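Local atomic coordinates of protein FucU (Bifidobacterium longum subsp. infantis, PDB entry 3MVK), a protein that probably interconverts sugar anomers and ring forms, acting as an L-fucose mutarotase and D-ribose pyranase. Residues 29-33 with 129-133; 71-77 with 106-112. All coordinates share one frame; numbering follows the deposited sequence.

Contact 1: residues 29-33 with 129-133. With GOL (glycerol), chain B.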
loop_
_atom_site.group_PDB
_atom_site.type_symbol
_atom_site.label_atom_id
_atom_site.label_comp_id
_atom_site.label_asym_id
_atom_site.label_seq_id
_atom_site.Cartn_x
_atom_site.Cartn_y
_atom_site.Cartn_z
ATOM N N ALA G 29 15.764 -16.517 16.841
ATOM C CA ALA G 29 16.219 -17.380 15.747
ATOM C C ALA G 29 17.732 -17.302 15.690
ATOM O O ALA G 29 18.299 -16.209 15.677
ATOM C CB ALA G 29 15.595 -16.915 14.418
ATOM N N ASP G 30 18.391 -18.461 15.647
ATOM C CA ASP G 30 19.839 -18.463 15.450
ATOM C C ASP G 30 20.211 -18.061 14.007
ATOM O O ASP G 30 19.334 -17.868 13.152
ATOM C CB ASP G 30 20.473 -19.808 15.927
ATOM C CG ASP G 30 20.115 -21.020 15.044
ATOM O OD1 ASP G 30 19.835 -20.882 13.823
ATOM O OD2 ASP G 30 20.178 -22.151 15.592
ATOM N N GLY G 31 21.504 -17.876 13.757
ATOM C CA GLY G 31 21.994 -17.365 12.482
ATOM C C GLY G 31 21.658 -18.257 11.296
ATOM O O GLY G 31 21.550 -17.781 10.156
ATOM N N ASN G 32 21.478 -19.543 11.565
ATOM C CA ASN G 32 21.164 -20.486 10.506
ATOM C C ASN G 32 19.676 -20.659 10.240
ATOM O O ASN G 32 19.288 -21.325 9.306
ATOM C CB ASN G 32 21.776 -21.845 10.824
ATOM C CG ASN G 32 23.226 -21.919 10.423
ATOM O OD1 ASN G 32 24.119 -21.912 11.268
ATOM N ND2 ASN G 32 23.471 -21.951 9.131
ATOM N N PHE G 33 18.837 -20.080 11.093
ATOM C CA PHE G 33 17.407 -20.298 11.006
ATOM C C PHE G 33 16.833 -19.537 9.818
ATOM O O PHE G 33 17.267 -18.433 9.507
ATOM C CB PHE G 33 16.774 -19.780 12.291
ATOM C CG PHE G 33 15.345 -20.196 12.503
ATOM C CD1 PHE G 33 15.049 -21.456 13.007
ATOM C CD2 PHE G 33 14.290 -19.295 12.247
ATOM C CE1 PHE G 33 13.717 -21.845 13.266
ATOM C CE2 PHE G 33 12.958 -19.676 12.503
ATOM C CZ PHE G 33 12.682 -20.933 13.010
ATOM N N GLY G 129 22.274 -13.170 15.063
ATOM C CA GLY G 129 23.450 -13.660 14.357
ATOM C C GLY G 129 24.144 -14.807 15.051
ATOM O O GLY G 129 25.301 -15.083 14.749
ATOM N N GLU G 130 23.433 -15.480 15.955
ATOM C CA GLU G 130 24.006 -16.549 16.763
ATOM C C GLU G 130 24.616 -17.644 15.886
ATOM O O GLU G 130 23.922 -18.262 15.074
ATOM C CB GLU G 130 22.955 -17.129 17.723
ATOM C CG GLU G 130 23.504 -18.288 18.590
ATOM C CD GLU G 130 24.760 -17.886 19.352
ATOM O OE1 GLU G 130 24.719 -16.847 20.060
ATOM O OE2 GLU G 130 25.791 -18.593 19.223
ATOM N N SER G 131 25.925 -17.844 16.015
ATOM C CA SER G 131 26.609 -18.791 15.138
ATOM C C SER G 131 26.446 -20.239 15.587
ATOM O O SER G 131 26.620 -21.156 14.787
ATOM C CB SER G 131 28.087 -18.431 14.994
ATOM O OG SER G 131 28.729 -18.477 16.245
ATOM N N ALA G 132 26.100 -20.458 16.848
ATOM C CA ALA G 132 25.857 -21.839 17.301
ATOM C C ALA G 132 24.610 -22.454 16.650
ATOM O O ALA G 132 23.592 -21.765 16.454
ATOM C CB ALA G 132 25.752 -21.889 18.806
ATOM N N GLN G 133 24.698 -23.738 16.292
ATOM C CA GLN G 133 23.510 -24.469 15.862
ATOM C C GLN G 133 22.600 -24.850 17.033
ATOM O O GLN G 133 23.027 -24.943 18.206
ATOM C CB GLN G 133 23.866 -25.730 15.078
ATOM C CG GLN G 133 24.210 -25.499 13.608
ATOM C CD GLN G 133 24.517 -26.815 12.933
ATOM O OE1 GLN G 133 25.578 -27.402 13.161
ATOM N NE2 GLN G 133 23.576 -27.309 12.130
HETATM C C1 GOL B . 18.869 -24.045 12.244
HETATM O O1 GOL B . 18.358 -22.958 12.990
HETATM C C2 GOL B . 19.543 -24.997 13.222
HETATM O O2 GOL B . 20.628 -24.345 13.849
HETATM C C3 GOL B . 19.986 -26.272 12.499
HETATM O O3 GOL B . 20.925 -25.944 11.498
HETATM O O HOH W 1 23.279 -20.753 13.834
#
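The carbonyl oxygen of Glu130 takes the amide of Gly31, with Gly31 N and Glu130 O 2.8 Å apart, the N-H in the carbonyl plane on a lone pair; water 1 sits 2.9 Å from the same Glu130 O and accepts from Asn32 N. The two loops follow the neighbouring parallel strands 25-29 and 124-128, and residues 30-33 form a type I beta turn. Glycine suits position 31 because it has no CB to press against Glu130 O. Glu130 bends at chi2 (54°), which brings OE2 back to bond Ala132 N at 3.0 Å, while OE1 holds Gly52 N. Asp30 serves the pocket beside the turn: with CG set between its backbone N and carbonyl carbon (chi1 69°), OD2 accepts both glycerol O2, at 2.8 Å, and the amide of Ala135. With an alanine in place of Asp30, glycerol O2 and Ala135 N would probably both lose this acceptor. The glycerol, likely from the crystallisation liquor, also bonds His22 of the second subunit, consistent with a sugar site between subunits. Gln133 suits the rim of this pocket, its amide reaching both Tyr68 OH of the second subunit and, almost straight at 173°, glycerol O3, 3.0 Å from Gln133 NE2.

Contact 2: residues 71-77 with 106-112; sequences KPATLME and AIGSLER
Strands 73-76 and 107-110 run parallel, their axes 4.3 Å apart at closest and twisted by 39°, in a beta-alpha-beta crossover whose connecting helix is 88-97. As in any parallel ladder, alternate residues do the bonding: Ala73 and Leu75 each use both N and O, and Glu77 N adds a fifth bond to Leu110 O at 2.9 Å, its donor above the carbonyl plane. Beneath helix 88-97, Leu75 CD1 lies across Ile107 CG2 at 3.6 Å, and the small CB of Ala73 fits against Ile107 CG1; branched apolar chains suit this face between sheet and helix. On the other face Thr74 puts its methyl, not its hydroxyl, against Leu110: CG2 is anti to the backbone N and meets Leu110 CG at 3.9 Å. Further along, Met76, deposited as selenomethionine, runs beside Arg112, with Met76 SE 4.0 Å from Arg112 CG, while the guanidinium reaches on to Tyr116 OH. Just after strand 73-76, Glu77 reaches across to strand 107-110: its OE2 receives Ser109 OG on the anti lone pair at 2.7 Å. Water 2 bridges Glu77 O to Arg112 N. Glu111 is the N-cap of helix 112-119, its carboxylate receiving the amides of Phe113 and Ala114. The chemistry implies a division of labour: backbone bonds and apolar side chains join the strands, Glu77 adds a side-chain bond across them at Ser109, and Glu111 caps the helix that follows.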
loop_
_atom_site.group_PDB
_atom_site.type_symbol
_atom_site.label_atom_id
_atom_site.label_comp_id
_atom_site.label_asym_id
_atom_site.label_seq_id
_atom_site.Cartn_x
_atom_site.Cartn_y
_atom_site.Cartn_z
ATOM N N LYS G 71 6.512 -25.330 30.666
ATOM C CA LYS G 71 7.704 -25.093 29.849
ATOM C C LYS G 71 7.519 -23.964 28.806
ATOM O O LYS G 71 7.334 -24.225 27.611
ATOM C CB LYS G 71 8.165 -26.398 29.199
ATOM C CG LYS G 71 8.393 -27.499 30.237
ATOM C CD LYS G 71 9.383 -28.547 29.766
ATOM C CE LYS G 71 9.480 -29.706 30.762
ATOM N NZ LYS G 71 10.432 -29.374 31.861
ATOM N N PRO G 72 7.587 -22.705 29.277
ATOM C CA PRO G 72 7.333 -21.529 28.406
ATOM C C PRO G 72 8.458 -21.227 27.399
ATOM O O PRO G 72 8.255 -20.405 26.482
ATOM C CB PRO G 72 7.187 -20.378 29.417
ATOM C CG PRO G 72 7.991 -20.809 30.603
ATOM C CD PRO G 72 7.741 -22.305 30.690
ATOM N N ALA G 73 9.618 -21.886 27.554
ATOM C CA ALA G 73 10.736 -21.750 26.614
ATOM C C ALA G 73 10.915 -23.056 25.846
ATOM O O ALA G 73 10.798 -24.134 26.426
ATOM C CB ALA G 73 12.018 -21.364 27.359
ATOM N N THR G 74 11.135 -22.980 24.533
ATOM C CA THR G 74 11.245 -24.217 23.756
ATOM C C THR G 74 12.476 -24.183 22.872
ATOM O O THR G 74 12.671 -23.227 22.115
ATOM C CB THR G 74 9.995 -24.451 22.847
ATOM O OG1 THR G 74 8.805 -24.299 23.612
ATOM C CG2 THR G 74 10.002 -25.835 22.231
ATOM N N LEU G 75 13.272 -25.260 22.953
ATOM C CA LEU G 75 14.419 -25.484 22.070
ATOM C C LEU G 75 14.093 -26.407 20.905
ATOM O O LEU G 75 13.100 -27.133 20.920
ATOM C CB LEU G 75 15.594 -26.106 22.858
ATOM C CG LEU G 75 16.306 -25.206 23.859
ATOM C CD1 LEU G 75 17.122 -26.089 24.808
ATOM C CD2 LEU G 75 17.203 -24.161 23.199
HETATM N N MSE G 76 14.942 -26.366 19.891
HETATM C CA MSE G 76 14.892 -27.313 18.787
HETATM C C MSE G 76 15.757 -28.533 19.129
HETATM O O MSE G 76 16.927 -28.390 19.466
HETATM C CB MSE G 76 15.430 -26.659 17.514
HETATM C CG MSE G 76 15.343 -27.544 16.280
HETATM SE SE MSE G 76 16.189 -26.786 14.730
HETATM C CE MSE G 76 14.686 -25.677 14.087
ATOM N N GLU G 77 15.185 -29.728 19.024
ATOM C CA GLU G 77 15.948 -30.961 19.215
ATOM C C GLU G 77 16.920 -31.190 18.075
ATOM O O GLU G 77 16.614 -30.900 16.926
ATOM C CB GLU G 77 14.983 -32.151 19.299
ATOM C CG GLU G 77 14.133 -32.104 20.552
ATOM C CD GLU G 77 12.984 -33.091 20.564
ATOM O OE1 GLU G 77 12.884 -33.929 19.651
ATOM O OE2 GLU G 77 12.160 -33.016 21.505
ATOM N N ALA G 106 12.092 -24.972 32.946
ATOM C CA ALA G 106 11.143 -24.158 32.180
ATOM C C ALA G 106 11.354 -24.334 30.674
ATOM O O ALA G 106 10.619 -23.743 29.870
ATOM C CB ALA G 106 11.274 -22.694 32.558
ATOM N N ILE G 107 12.343 -25.148 30.295
ATOM C CA ILE G 107 12.702 -25.301 28.886
ATOM C C ILE G 107 12.306 -26.675 28.354
ATOM O O ILE G 107 12.780 -27.701 28.845
ATOM C CB ILE G 107 14.223 -25.061 28.650
ATOM C CG1 ILE G 107 14.671 -23.734 29.278
ATOM C CG2 ILE G 107 14.529 -25.093 27.153
ATOM C CD1 ILE G 107 16.157 -23.454 29.182
ATOM N N GLY G 108 11.413 -26.686 27.366
ATOM C CA GLY G 108 11.031 -27.898 26.659
ATOM C C GLY G 108 11.715 -27.956 25.315
ATOM O O GLY G 108 12.617 -27.168 25.032
ATOM N N SER G 109 11.289 -28.895 24.476
ATOM C CA SER G 109 11.887 -29.048 23.153
ATOM C C SER G 109 10.899 -29.604 22.141
ATOM O O SER G 109 9.889 -30.215 22.510
ATOM C CB SER G 109 13.140 -29.937 23.231
ATOM O OG SER G 109 12.792 -31.292 23.515
ATOM N N LEU G 110 11.211 -29.389 20.864
ATOM C CA LEU G 110 10.438 -29.908 19.748
ATOM C C LEU G 110 11.373 -30.423 18.692
ATOM O O LEU G 110 12.371 -29.783 18.362
ATOM C CB LEU G 110 9.547 -28.826 19.105
ATOM C CG LEU G 110 8.283 -28.373 19.853
ATOM C CD1 LEU G 110 7.689 -27.131 19.172
ATOM C CD2 LEU G 110 7.229 -29.468 19.943
ATOM N N GLU G 111 10.991 -31.559 18.118
ATOM C CA GLU G 111 11.635 -32.076 16.926
ATOM C C GLU G 111 11.713 -30.983 15.849
ATOM O O GLU G 111 10.836 -30.118 15.770
ATOM C CB GLU G 111 10.856 -33.292 16.427
ATOM C CG GLU G 111 11.453 -33.913 15.187
ATOM C CD GLU G 111 10.959 -33.266 13.885
ATOM O OE1 GLU G 111 9.789 -32.820 13.836
ATOM O OE2 GLU G 111 11.727 -33.228 12.898
ATOM N N ARG G 112 12.771 -31.022 15.041
ATOM C CA ARG G 112 13.113 -29.941 14.118
ATOM C C ARG G 112 11.913 -29.406 13.315
ATOM O O ARG G 112 11.618 -28.214 13.329
ATOM C CB ARG G 112 14.233 -30.397 13.159
ATOM C CG ARG G 112 14.594 -29.354 12.134
ATOM C CD ARG G 112 15.801 -29.712 11.250
ATOM N NE ARG G 112 16.042 -28.636 10.278
ATOM C CZ ARG G 112 16.555 -28.793 9.057
ATOM N NH1 ARG G 112 16.936 -29.997 8.626
ATOM N NH2 ARG G 112 16.709 -27.729 8.268
HETATM O O HOH W 2 15.040 -32.827 15.602
#

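How the contacts relate
In sequence, both segments of contact 2 fall between those of contact 1, and the fold brings the two together with centres about 16 Å apart. They meet directly where Phe33 CE1 packs on Met76 CE at 4.0 Å, and Phe115 of helix 112-119 touches both side chains. The glycerol held by the loops of contact 1 also lies against contact 2, its C2 4.1 Å from Met76 SE. His22 of the second subunit ties the two contacts to the subunit interface, since it bonds that glycerol and packs on Arg112. Residues 29-33 and 129-133 thus supply polar groups and contact 2 an apolar flank to one intersubunit pocket, probably where the sugar binds.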